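Local coordinates for rhamnose ABC transporter, periplasmic rhamnose-binding protein (Kribbella flavida, PDB 4KVF) that probably binds a sugar, most likely rhamnose, outside the cell membrane and passes it to an ABC-type importer, at residues I100-N105 against I122-F127; A167-T172 against I229-T234; G285-Y290 against F308-L313. All blocks are in the same frame, centred on the assembly; numbering follows the deposited sequence.

In the fold
From the N terminus, contact 1 closes first: chain leaving 100-105 passes through helix 111-119 and returns as 122-127, pairing two neighbouring strands of the six-stranded parallel sheet. Contact 2 follows in the four-stranded sheet of the other lobe, where 167-172 and 229-234 become neighbours after a longer excursion through strand 197-204. Contact 3 comes last, folding 308-313 back onto helix 281-296. The three are in series along the chain, so none nests or crosses. Contacts 1 and 3 share a lobe and touch through V101 CG1 and A288 CB (3.6 Å), whereas contacts 1 and 2 lie on opposite sides of the chain's centre, their centres about 29 Å apart.

Contact 1: residues I100-N105 against I122-F127; sequences IVVAAN and IKVVTF
The ring of F127 lies at the tight end of this parallel strand pair, meeting V101 and A103 together. V101 CG1 reaches F127 CD1 at 3.4 Å, the two side chains crossing at about a right angle, while A103 CB stands over one ring face, 3.9 Å from the F127 ring centroid and offset toward the rim, a CH-pi contact. The first torsion (chi1 75°) sets CG of F127 between its backbone N and carbonyl carbon, which turns the ring back across the end of strand 100-102. With an alanine here, a gap is likely to open beside V101 CG1, and A103 CB would probably lose the ring face it rests on. On the opposite face of the sheet from V101 and V125, the methyls V102 CG1 and T126 CG2 are 4.0 Å apart, and T126 OG1 is hydrogen-bonded to D130.

Four backbone hydrogen bonds fix the register I100-V124, V101-V125 and V102-T126. The bond from V125 N to I100 O (2.9 Å) is nearly straight, at 166° about the hydrogen; that from F127 N to V102 O (3.0 Å) bends to 144°, its donor above the carbonyl plane.

The I122-K123 end is the side nearer solvent: K123 is partly exposed and leads its amino end away from 100-105. Even so, I100 CG1 packs closely on I122 CG2, at 3.8 Å.

The pair belongs to a beta-alpha-beta unit whose helix, 111-119, covers I100, I122 and V124. Helix 281-296 packs on the opposite face, against V101, V125 and F127, and strands 41-45 and 138-141 flank the two strands.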
# COMPACT_ATOMS: atom_id res chain seq x y z
N ILE A 100 17.67 3.78 -8.47
CA ILE A 100 17.43 3.85 -7.03
C ILE A 100 15.93 3.77 -6.80
O ILE A 100 15.16 4.57 -7.31
CB ILE A 100 17.98 5.15 -6.39
CG1 ILE A 100 19.51 5.21 -6.50
CG2 ILE A 100 17.58 5.22 -4.90
CD1 ILE A 100 20.12 6.54 -6.01
N VAL A 101 15.51 2.76 -6.03
CA VAL A 101 14.11 2.59 -5.66
C VAL A 101 13.97 2.95 -4.18
O VAL A 101 14.53 2.28 -3.30
CB VAL A 101 13.68 1.13 -5.88
CG1 VAL A 101 12.21 0.97 -5.55
CG2 VAL A 101 13.94 0.74 -7.32
N VAL A 102 13.24 4.02 -3.90
CA VAL A 102 13.26 4.58 -2.55
C VAL A 102 11.86 4.93 -2.02
O VAL A 102 11.02 5.48 -2.73
CB VAL A 102 14.18 5.83 -2.51
CG1 VAL A 102 13.79 6.84 -3.59
CG2 VAL A 102 14.18 6.47 -1.12
N ALA A 103 11.62 4.60 -0.75
CA ALA A 103 10.39 5.01 -0.09
C ALA A 103 10.73 6.24 0.73
O ALA A 103 11.33 6.14 1.79
CB ALA A 103 9.86 3.90 0.81
N ALA A 104 10.37 7.41 0.22
CA ALA A 104 10.76 8.67 0.85
C ALA A 104 10.02 8.97 2.16
O ALA A 104 8.79 9.02 2.20
CB ALA A 104 10.57 9.84 -0.15
N ASN A 105 10.77 9.18 3.24
CA ASN A 105 10.16 9.54 4.51
C ASN A 105 9.63 10.97 4.51
O ASN A 105 8.61 11.27 5.14
CB ASN A 105 11.15 9.37 5.66
CG ASN A 105 11.42 7.91 5.98
OD1 ASN A 105 10.54 7.06 5.80
ND2 ASN A 105 12.62 7.62 6.46
N ILE A 122 21.11 8.27 -13.24
CA ILE A 122 20.52 7.23 -12.42
C ILE A 122 19.01 7.47 -12.44
O ILE A 122 18.56 8.59 -12.24
CB ILE A 122 21.03 7.32 -10.97
CG1 ILE A 122 22.54 7.13 -10.92
CG2 ILE A 122 20.34 6.26 -10.10
CD1 ILE A 122 23.16 7.30 -9.53
N LYS A 123 18.23 6.43 -12.71
CA LYS A 123 16.77 6.57 -12.64
C LYS A 123 16.25 6.40 -11.22
O LYS A 123 16.70 5.53 -10.47
CB LYS A 123 16.08 5.58 -13.60
CG LYS A 123 16.55 5.71 -15.05
CD LYS A 123 16.32 7.12 -15.60
CE LYS A 123 17.19 7.37 -16.82
NZ LYS A 123 16.97 8.73 -17.37
N VAL A 124 15.30 7.25 -10.85
CA VAL A 124 14.78 7.24 -9.49
C VAL A 124 13.29 6.90 -9.49
O VAL A 124 12.49 7.59 -10.10
CB VAL A 124 15.00 8.60 -8.80
CG1 VAL A 124 14.30 8.63 -7.45
CG2 VAL A 124 16.48 8.86 -8.64
N VAL A 125 12.96 5.80 -8.83
CA VAL A 125 11.59 5.35 -8.68
C VAL A 125 11.23 5.34 -7.19
O VAL A 125 11.84 4.63 -6.38
CB VAL A 125 11.43 3.92 -9.23
CG1 VAL A 125 10.03 3.41 -8.98
CG2 VAL A 125 11.76 3.89 -10.71
N THR A 126 10.25 6.14 -6.82
CA THR A 126 9.80 6.10 -5.45
C THR A 126 8.74 5.01 -5.29
O THR A 126 8.15 4.55 -6.27
CB THR A 126 9.23 7.45 -5.02
OG1 THR A 126 8.31 7.90 -6.02
CG2 THR A 126 10.34 8.48 -4.91
N PHE A 127 8.52 4.58 -4.06
CA PHE A 127 7.49 3.59 -3.78
C PHE A 127 6.96 3.77 -2.38
O PHE A 127 7.65 4.30 -1.52
CB PHE A 127 7.99 2.15 -4.01
CG PHE A 127 8.92 1.63 -2.94
CD1 PHE A 127 10.25 1.99 -2.93
CD2 PHE A 127 8.45 0.76 -1.96
CE1 PHE A 127 11.11 1.49 -1.96
CE2 PHE A 127 9.31 0.27 -0.98
CZ PHE A 127 10.64 0.63 -0.98

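Contact 2: residues A167-T172 against I229-T234; sequences AVLSAT and IVSPTT
S231 and L169 meet through a side-chain hydrogen bond where a parallel sheet would be expected to continue with a backbone one. The next donor in the pattern would be the nitrogen of residue 232, but P232 has no N-H; instead its CD sits 3.3 Å from L169 O, and S231 OG donates to L169 O at 2.8 Å. The hydroxyl lies opposite its own backbone N (chi1 -168°), which brings it across to the neighbouring strand, and it approaches the carbonyl tilted 29° from its plane. T233 CG2 also lies near L169 O, at 3.6 Å, so the hydroxyl is joined around this oxygen by carbons of S231, P232 and T233.

Before this point the pairing is regular. V230 N donates to A167 O at 2.9 Å, almost straight at 174°, and L169 N to V230 O at 2.9 Å, more bent. V168 CG1 packs on P232 CD at 3.9 Å, the side chains crossing at about a right angle; on the other face L169 CB meets I229 CG2 at 4.0 Å.

Beyond S231 the chains diverge. P232 is the centre of an inverse gamma turn, with a weak bond from T233 N to S231 O, and A171 N is buried here with no partner in the model. T233 is the N-cap of helix 234-245: its OG1 is hydrogen-bonded to G236 N and D207; a glycerol, probably from the crystallisation liquor, lies nearby. Such parallel strands running quickly into helices mark a Rossmann-like lobe, as in periplasmic binding proteins.

In the sheet, strand 164-170 is flanked by 197-204 and 226-231, the latter followed by 254-257. Helix 209-222 covers A167, L169 and I229, while helices 176-189 and 145-159 cover V168 and V230 respectively on the other face.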
# COMPACT_ATOMS: atom_id res chain seq x y z
N ALA A 167 -20.04 1.68 10.50
CA ALA A 167 -19.25 2.63 11.28
C ALA A 167 -17.81 2.41 10.92
O ALA A 167 -17.43 1.32 10.51
CB ALA A 167 -19.46 2.43 12.76
N VAL A 168 -16.99 3.45 11.04
CA VAL A 168 -15.57 3.32 10.77
C VAL A 168 -14.81 3.36 12.09
O VAL A 168 -15.13 4.15 12.97
CB VAL A 168 -15.08 4.46 9.84
CG1 VAL A 168 -13.54 4.55 9.81
CG2 VAL A 168 -15.66 4.26 8.43
N LEU A 169 -13.84 2.45 12.24
CA LEU A 169 -12.87 2.52 13.32
C LEU A 169 -11.53 2.92 12.70
O LEU A 169 -10.89 2.14 12.00
CB LEU A 169 -12.78 1.17 14.05
CG LEU A 169 -11.70 1.01 15.13
CD1 LEU A 169 -11.87 2.05 16.22
CD2 LEU A 169 -11.76 -0.40 15.74
N SER A 170 -11.15 4.17 12.91
CA SER A 170 -9.99 4.72 12.23
C SER A 170 -8.75 4.69 13.12
O SER A 170 -8.74 4.06 14.18
CB SER A 170 -10.28 6.15 11.76
OG SER A 170 -9.26 6.61 10.88
N ALA A 171 -7.69 5.35 12.64
CA ALA A 171 -6.48 5.54 13.43
C ALA A 171 -6.67 6.80 14.27
O ALA A 171 -7.65 6.91 14.99
CB ALA A 171 -5.27 5.66 12.51
N THR A 172 -5.74 7.76 14.17
CA THR A 172 -5.87 9.00 14.93
C THR A 172 -6.74 10.00 14.19
O THR A 172 -6.90 9.88 12.97
CB THR A 172 -4.51 9.66 15.13
OG1 THR A 172 -3.97 9.96 13.84
CG2 THR A 172 -3.58 8.75 15.90
N ILE A 229 -18.42 -2.97 10.84
CA ILE A 229 -17.38 -2.05 11.26
C ILE A 229 -16.31 -2.12 10.19
O ILE A 229 -15.82 -3.21 9.89
CB ILE A 229 -16.76 -2.44 12.61
CG1 ILE A 229 -17.83 -2.39 13.71
CG2 ILE A 229 -15.59 -1.52 12.93
CD1 ILE A 229 -17.30 -2.69 15.10
N VAL A 230 -15.94 -0.97 9.62
CA VAL A 230 -14.89 -0.88 8.62
C VAL A 230 -13.69 -0.22 9.29
O VAL A 230 -13.78 0.92 9.73
CB VAL A 230 -15.30 0.02 7.42
CG1 VAL A 230 -14.19 0.08 6.37
CG2 VAL A 230 -16.60 -0.47 6.78
N SER A 231 -12.56 -0.92 9.38
CA SER A 231 -11.39 -0.36 10.05
C SER A 231 -10.21 -0.30 9.09
O SER A 231 -9.55 -1.31 8.87
CB SER A 231 -11.04 -1.18 11.29
OG SER A 231 -10.09 -0.51 12.09
N PRO A 232 -9.95 0.89 8.52
CA PRO A 232 -8.87 1.07 7.55
C PRO A 232 -7.54 1.29 8.26
O PRO A 232 -6.85 2.28 8.03
CB PRO A 232 -9.30 2.32 6.79
CG PRO A 232 -10.04 3.14 7.82
CD PRO A 232 -10.78 2.11 8.67
N THR A 233 -7.21 0.36 9.14
CA THR A 233 -5.93 0.36 9.85
C THR A 233 -5.66 -1.07 10.26
O THR A 233 -6.57 -1.75 10.74
CB THR A 233 -5.97 1.25 11.10
OG1 THR A 233 -5.16 0.66 12.14
CG2 THR A 233 -7.38 1.40 11.62
N THR A 234 -4.42 -1.55 10.07
CA THR A 234 -4.13 -2.94 10.38
C THR A 234 -4.28 -3.22 11.88
O THR A 234 -4.74 -4.31 12.27
CB THR A 234 -2.74 -3.38 9.88
OG1 THR A 234 -1.72 -2.71 10.63
CG2 THR A 234 -2.61 -3.05 8.40

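Contact 3: residues G285-Y290 against F308-L313; sequences GYLAAY and FKAGKL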
# COMPACT_ATOMS: atom_id res chain seq x y z
N GLY A 285 7.62 -3.98 -4.92
CA GLY A 285 9.04 -4.03 -5.20
C GLY A 285 9.32 -4.59 -6.57
O GLY A 285 10.22 -4.14 -7.28
N TYR A 286 8.54 -5.61 -6.95
CA TYR A 286 8.66 -6.24 -8.26
C TYR A 286 8.34 -5.23 -9.37
O TYR A 286 9.09 -5.06 -10.33
CB TYR A 286 7.73 -7.46 -8.31
CG TYR A 286 7.79 -8.30 -9.57
CD1 TYR A 286 7.15 -7.88 -10.73
CD2 TYR A 286 8.44 -9.52 -9.58
CE1 TYR A 286 7.18 -8.66 -11.88
CE2 TYR A 286 8.49 -10.29 -10.73
CZ TYR A 286 7.85 -9.86 -11.87
OH TYR A 286 7.88 -10.63 -13.02
N LEU A 287 7.21 -4.53 -9.23
CA LEU A 287 6.85 -3.53 -10.21
C LEU A 287 7.88 -2.41 -10.28
O LEU A 287 8.21 -1.94 -11.36
CB LEU A 287 5.45 -2.96 -9.91
CG LEU A 287 4.95 -1.84 -10.82
CD1 LEU A 287 5.05 -2.22 -12.30
CD2 LEU A 287 3.51 -1.46 -10.46
N ALA A 288 8.40 -1.99 -9.12
CA ALA A 288 9.39 -0.92 -9.10
C ALA A 288 10.64 -1.27 -9.92
O ALA A 288 11.17 -0.42 -10.64
CB ALA A 288 9.77 -0.56 -7.66
N ALA A 289 11.10 -2.52 -9.83
CA ALA A 289 12.26 -2.95 -10.60
C ALA A 289 12.01 -2.87 -12.11
O ALA A 289 12.85 -2.39 -12.87
CB ALA A 289 12.67 -4.36 -10.21
N TYR A 290 10.84 -3.32 -12.56
CA TYR A 290 10.55 -3.25 -13.98
C TYR A 290 10.39 -1.82 -14.48
O TYR A 290 10.80 -1.50 -15.58
CB TYR A 290 9.32 -4.12 -14.34
CG TYR A 290 9.68 -5.57 -14.58
CD1 TYR A 290 10.12 -6.01 -15.82
CD2 TYR A 290 9.60 -6.51 -13.55
CE1 TYR A 290 10.47 -7.34 -16.04
CE2 TYR A 290 9.95 -7.84 -13.76
CZ TYR A 290 10.38 -8.25 -15.01
OH TYR A 290 10.73 -9.56 -15.22
N PHE A 308 4.41 0.08 -20.50
CA PHE A 308 5.52 -0.86 -20.45
C PHE A 308 5.09 -2.18 -19.85
O PHE A 308 4.03 -2.27 -19.22
CB PHE A 308 6.70 -0.28 -19.66
CG PHE A 308 6.43 -0.12 -18.19
CD1 PHE A 308 5.65 0.91 -17.73
CD2 PHE A 308 6.97 -1.02 -17.27
CE1 PHE A 308 5.40 1.06 -16.36
CE2 PHE A 308 6.72 -0.89 -15.91
CZ PHE A 308 5.93 0.16 -15.46
N LYS A 309 5.90 -3.21 -20.06
CA LYS A 309 5.63 -4.54 -19.56
C LYS A 309 6.36 -4.72 -18.24
O LYS A 309 7.51 -4.29 -18.10
CB LYS A 309 6.13 -5.60 -20.56
CG LYS A 309 5.48 -5.55 -21.92
CD LYS A 309 3.97 -5.72 -21.82
CE LYS A 309 3.38 -6.13 -23.16
NZ LYS A 309 3.94 -5.33 -24.28
N ALA A 310 5.68 -5.33 -17.27
CA ALA A 310 6.29 -5.59 -15.97
C ALA A 310 6.19 -7.05 -15.58
O ALA A 310 5.61 -7.39 -14.56
CB ALA A 310 5.64 -4.71 -14.89
N GLY A 311 6.77 -7.92 -16.40
CA GLY A 311 6.81 -9.34 -16.11
C GLY A 311 5.45 -9.94 -15.82
O GLY A 311 4.49 -9.73 -16.56
N LYS A 312 5.36 -10.67 -14.71
CA LYS A 312 4.17 -11.42 -14.31
C LYS A 312 2.99 -10.49 -14.05
O LYS A 312 1.85 -10.95 -14.00
CB LYS A 312 4.45 -12.24 -13.04
CG LYS A 312 4.49 -11.40 -11.76
CD LYS A 312 4.98 -12.21 -10.56
CE LYS A 312 5.01 -11.34 -9.31
NZ LYS A 312 5.50 -12.11 -8.13
N LEU A 313 3.26 -9.21 -13.84
CA LEU A 313 2.20 -8.25 -13.51
C LEU A 313 1.46 -7.70 -14.74
O LEU A 313 0.45 -7.02 -14.60
CB LEU A 313 2.74 -7.09 -12.68
CG LEU A 313 3.36 -7.49 -11.35
CD1 LEU A 313 3.84 -6.23 -10.64
CD2 LEU A 313 2.34 -8.24 -10.50
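Y286 and K312 meet ring face to extended chain where 308-313, leaving strand 307-309 of the antiparallel hairpin with 315-317, packs on helix 281-296. K312 CE lies 3.9 Å from the Y286 ring centroid and only 10° off its normal; A310 O comes to the ring edge, in plane, 3.4 Å from Y286 CE1. CG of Y286 lies opposite its backbone N (chi1 -176°), sending the ring out toward 310-313.

Two smaller bumps sit beside it. A310 CB drops between L287 CD1 (3.6 Å) and Y290 CB (3.8 Å), with F308 CZ also near L287 CD1, and L313 CD1 lodges between Y286 CD1 and L287 CB, 3.7 Å from each. The A310-G311 peptide lies flat over the Y290 ring, with G311 N 3.8 Å from Y290 CE1. A side chain at G311 would probably clash with Y286 OH and Y290 CZ.

The polar chemistry centres on Y286 OH, which accepts from K312 N at 3.0 Å in an almost straight bond and makes a weak one to E67, which is also hydrogen-bonded to Y290 OH. K312 NZ, exposed and off-centre over the ring, has D283 as a long, weak ionic partner. A largely apolar interface is thus pinned by a phenol, with probably a modest cation-pi contribution.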